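Local coordinates for protein N-isopropylammelide isopropylaminohydrolase (Burkholderia multivorans ATCC 17616, PDB 6NBO) that belongs to the metal-dependent amidohydrolase family, with a TIM-barrel fold that holds zinc ions, at residues H250-D256 with P281-P287. Residues are numbered along the deposited sequence; the frame is centred on the assembly and turned at random.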
loop_
_atom_site.group_PDB
_atom_site.type_symbol
_atom_site.label_atom_id
_atom_site.label_comp_id
_atom_site.label_asym_id
_atom_site.label_seq_id
_atom_site.Cartn_x
_atom_site.Cartn_y
_atom_site.Cartn_z
ATOM N N HIS A 250 -8.902 5.954 -2.266
ATOM C CA HIS A 250 -10.300 5.576 -2.468
ATOM C C HIS A 250 -10.877 6.288 -3.690
ATOM O O HIS A 250 -11.096 5.651 -4.727
ATOM C CB HIS A 250 -11.116 5.831 -1.199
ATOM C CG HIS A 250 -10.565 5.123 0.002
ATOM N ND1 HIS A 250 -10.141 3.810 -0.044
ATOM C CD2 HIS A 250 -10.324 5.553 1.262
ATOM C CE1 HIS A 250 -9.684 3.456 1.144
ATOM N NE2 HIS A 250 -9.787 4.492 1.958
ATOM N N ALA A 251 -11.102 7.598 -3.597
ATOM C CA ALA A 251 -11.486 8.402 -4.757
ATOM C C ALA A 251 -12.758 7.874 -5.415
ATOM O O ALA A 251 -12.872 7.852 -6.643
ATOM C CB ALA A 251 -10.346 8.477 -5.773
ATOM N N PHE A 252 -13.724 7.455 -4.583
ATOM C CA PHE A 252 -14.979 6.896 -5.080
ATOM C C PHE A 252 -15.675 7.820 -6.075
ATOM O O PHE A 252 -16.374 7.339 -6.977
ATOM C CB PHE A 252 -15.936 6.608 -3.919
ATOM C CG PHE A 252 -15.364 5.721 -2.855
ATOM C CD1 PHE A 252 -14.531 4.663 -3.179
ATOM C CD2 PHE A 252 -15.667 5.946 -1.525
ATOM C CE1 PHE A 252 -14.007 3.845 -2.188
ATOM C CE2 PHE A 252 -15.152 5.137 -0.531
ATOM C CZ PHE A 252 -14.323 4.081 -0.861
ATOM N N CYS A 253 -15.525 9.138 -5.925
ATOM C CA CYS A 253 -16.258 10.041 -6.811
ATOM C C CYS A 253 -15.874 9.851 -8.271
ATOM O O CYS A 253 -16.670 10.183 -9.156
ATOM C CB CYS A 253 -16.038 11.501 -6.401
ATOM S SG CYS A 253 -14.338 12.109 -6.586
ATOM N N LEU A 254 -14.684 9.308 -8.540
ATOM C CA LEU A 254 -14.272 9.044 -9.913
ATOM C C LEU A 254 -15.119 7.958 -10.562
ATOM O O LEU A 254 -15.126 7.847 -11.791
ATOM C CB LEU A 254 -12.784 8.661 -9.949
ATOM C CG LEU A 254 -11.771 9.748 -9.548
ATOM C CD1 LEU A 254 -10.336 9.196 -9.457
ATOM C CD2 LEU A 254 -11.821 10.917 -10.526
ATOM N N GLY A 255 -15.831 7.157 -9.773
ATOM C CA GLY A 255 -16.831 6.261 -10.317
ATOM C C GLY A 255 -18.217 6.851 -10.440
ATOM O O GLY A 255 -19.070 6.263 -11.111
ATOM N N ASP A 256 -18.466 8.012 -9.820
ATOM C CA ASP A 256 -19.762 8.687 -9.917
ATOM C C ASP A 256 -19.862 9.635 -11.104
ATOM O O ASP A 256 -20.961 9.840 -11.640
ATOM C CB ASP A 256 -20.043 9.509 -8.652
ATOM C CG ASP A 256 -20.173 8.660 -7.411
ATOM O OD1 ASP A 256 -20.830 7.604 -7.464
ATOM O OD2 ASP A 256 -19.627 9.060 -6.369
ATOM N N PRO A 281 -13.547 -1.947 -2.945
ATOM C CA PRO A 281 -14.756 -2.280 -2.178
ATOM C C PRO A 281 -15.880 -2.698 -3.115
ATOM O O PRO A 281 -16.081 -2.107 -4.177
ATOM C CB PRO A 281 -15.084 -0.976 -1.446
ATOM C CG PRO A 281 -14.484 0.094 -2.331
ATOM C CD PRO A 281 -13.215 -0.517 -2.841
ATOM N N ALA A 282 -16.604 -3.745 -2.727
ATOM C CA ALA A 282 -17.581 -4.349 -3.625
ATOM C C ALA A 282 -18.934 -3.649 -3.614
ATOM O O ALA A 282 -19.786 -4.000 -4.437
ATOM C CB ALA A 282 -17.768 -5.833 -3.281
ATOM N N ALA A 283 -19.153 -2.659 -2.736
ATOM C CA ALA A 283 -20.481 -2.083 -2.547
ATOM C C ALA A 283 -20.528 -0.569 -2.733
ATOM O O ALA A 283 -21.508 0.065 -2.327
ATOM C CB ALA A 283 -21.022 -2.442 -1.158
ATOM N N VAL A 284 -19.501 0.030 -3.327
ATOM C CA VAL A 284 -19.524 1.452 -3.676
ATOM C C VAL A 284 -18.799 1.632 -4.995
ATOM O O VAL A 284 -17.950 0.810 -5.369
ATOM C CB VAL A 284 -18.860 2.318 -2.571
ATOM C CG1 VAL A 284 -17.504 1.769 -2.212
ATOM C CG2 VAL A 284 -18.747 3.797 -2.955
ATOM N N PRO A 285 -19.193 2.640 -5.779
ATOM C CA PRO A 285 -18.459 2.921 -7.019
ATOM C C PRO A 285 -16.976 3.153 -6.764
ATOM O O PRO A 285 -16.565 3.660 -5.716
ATOM C CB PRO A 285 -19.145 4.184 -7.568
ATOM C CG PRO A 285 -20.364 4.412 -6.708
ATOM C CD PRO A 285 -20.544 3.223 -5.820
ATOM N N VAL A 286 -16.163 2.752 -7.735
ATOM C CA VAL A 286 -14.712 2.859 -7.609
ATOM C C VAL A 286 -14.167 3.507 -8.875
ATOM O O VAL A 286 -14.816 3.490 -9.931
ATOM C CB VAL A 286 -14.057 1.477 -7.377
ATOM C CG1 VAL A 286 -14.501 0.897 -6.041
ATOM C CG2 VAL A 286 -14.411 0.537 -8.514
ATOM N N PRO A 287 -12.973 4.088 -8.806
ATOM C CA PRO A 287 -12.297 4.474 -10.051
ATOM C C PRO A 287 -12.041 3.241 -10.908
ATOM O O PRO A 287 -11.609 2.193 -10.416
ATOM C CB PRO A 287 -10.995 5.128 -9.571
ATOM C CG PRO A 287 -10.826 4.687 -8.155
ATOM C CD PRO A 287 -12.199 4.455 -7.611
#
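Phe252 reaches across to the 281-287 loop, and nearly every atom on the way out finds a partner. Its CB starts 3.5 Å from Pro285 O. With CG anti to the carbonyl carbon (chi1 -55°), the side chain crosses that of Val284 at about a right angle. CG and CD2 lie against Val284 CG2, the former at 3.9 Å. On the other side of the ring CD1 is 3.4 Å from Pro285 O. CE1 meets Pro281 CG at 3.8 Å, and both CE1 and CZ lie near Val284 CG1. That methyl sits over the centre of one face in a CH-pi contact, 4.1 Å from the Phe252 ring centroid, while His250 CB covers the opposite face, offset toward the rim. His250 binds zinc together with Asp304, and both segments leave the C-terminal ends of neighbouring parallel strands, 246-250 and 275-278, where a TIM-barrel amidohydrolase carries its metal site. Pro285 O, buried against the Phe252 ring, has no polar partner in the model. Further along, Pro287 CD lies 3.3 Å from His250 O, and Pro287 CB packs on Leu254 CB. Pro285 CG lies beside Asp256 OD1, while Asp256 OD2 forms a salt bridge with Arg222 and accepts a hydrogen bond from Gly223 N.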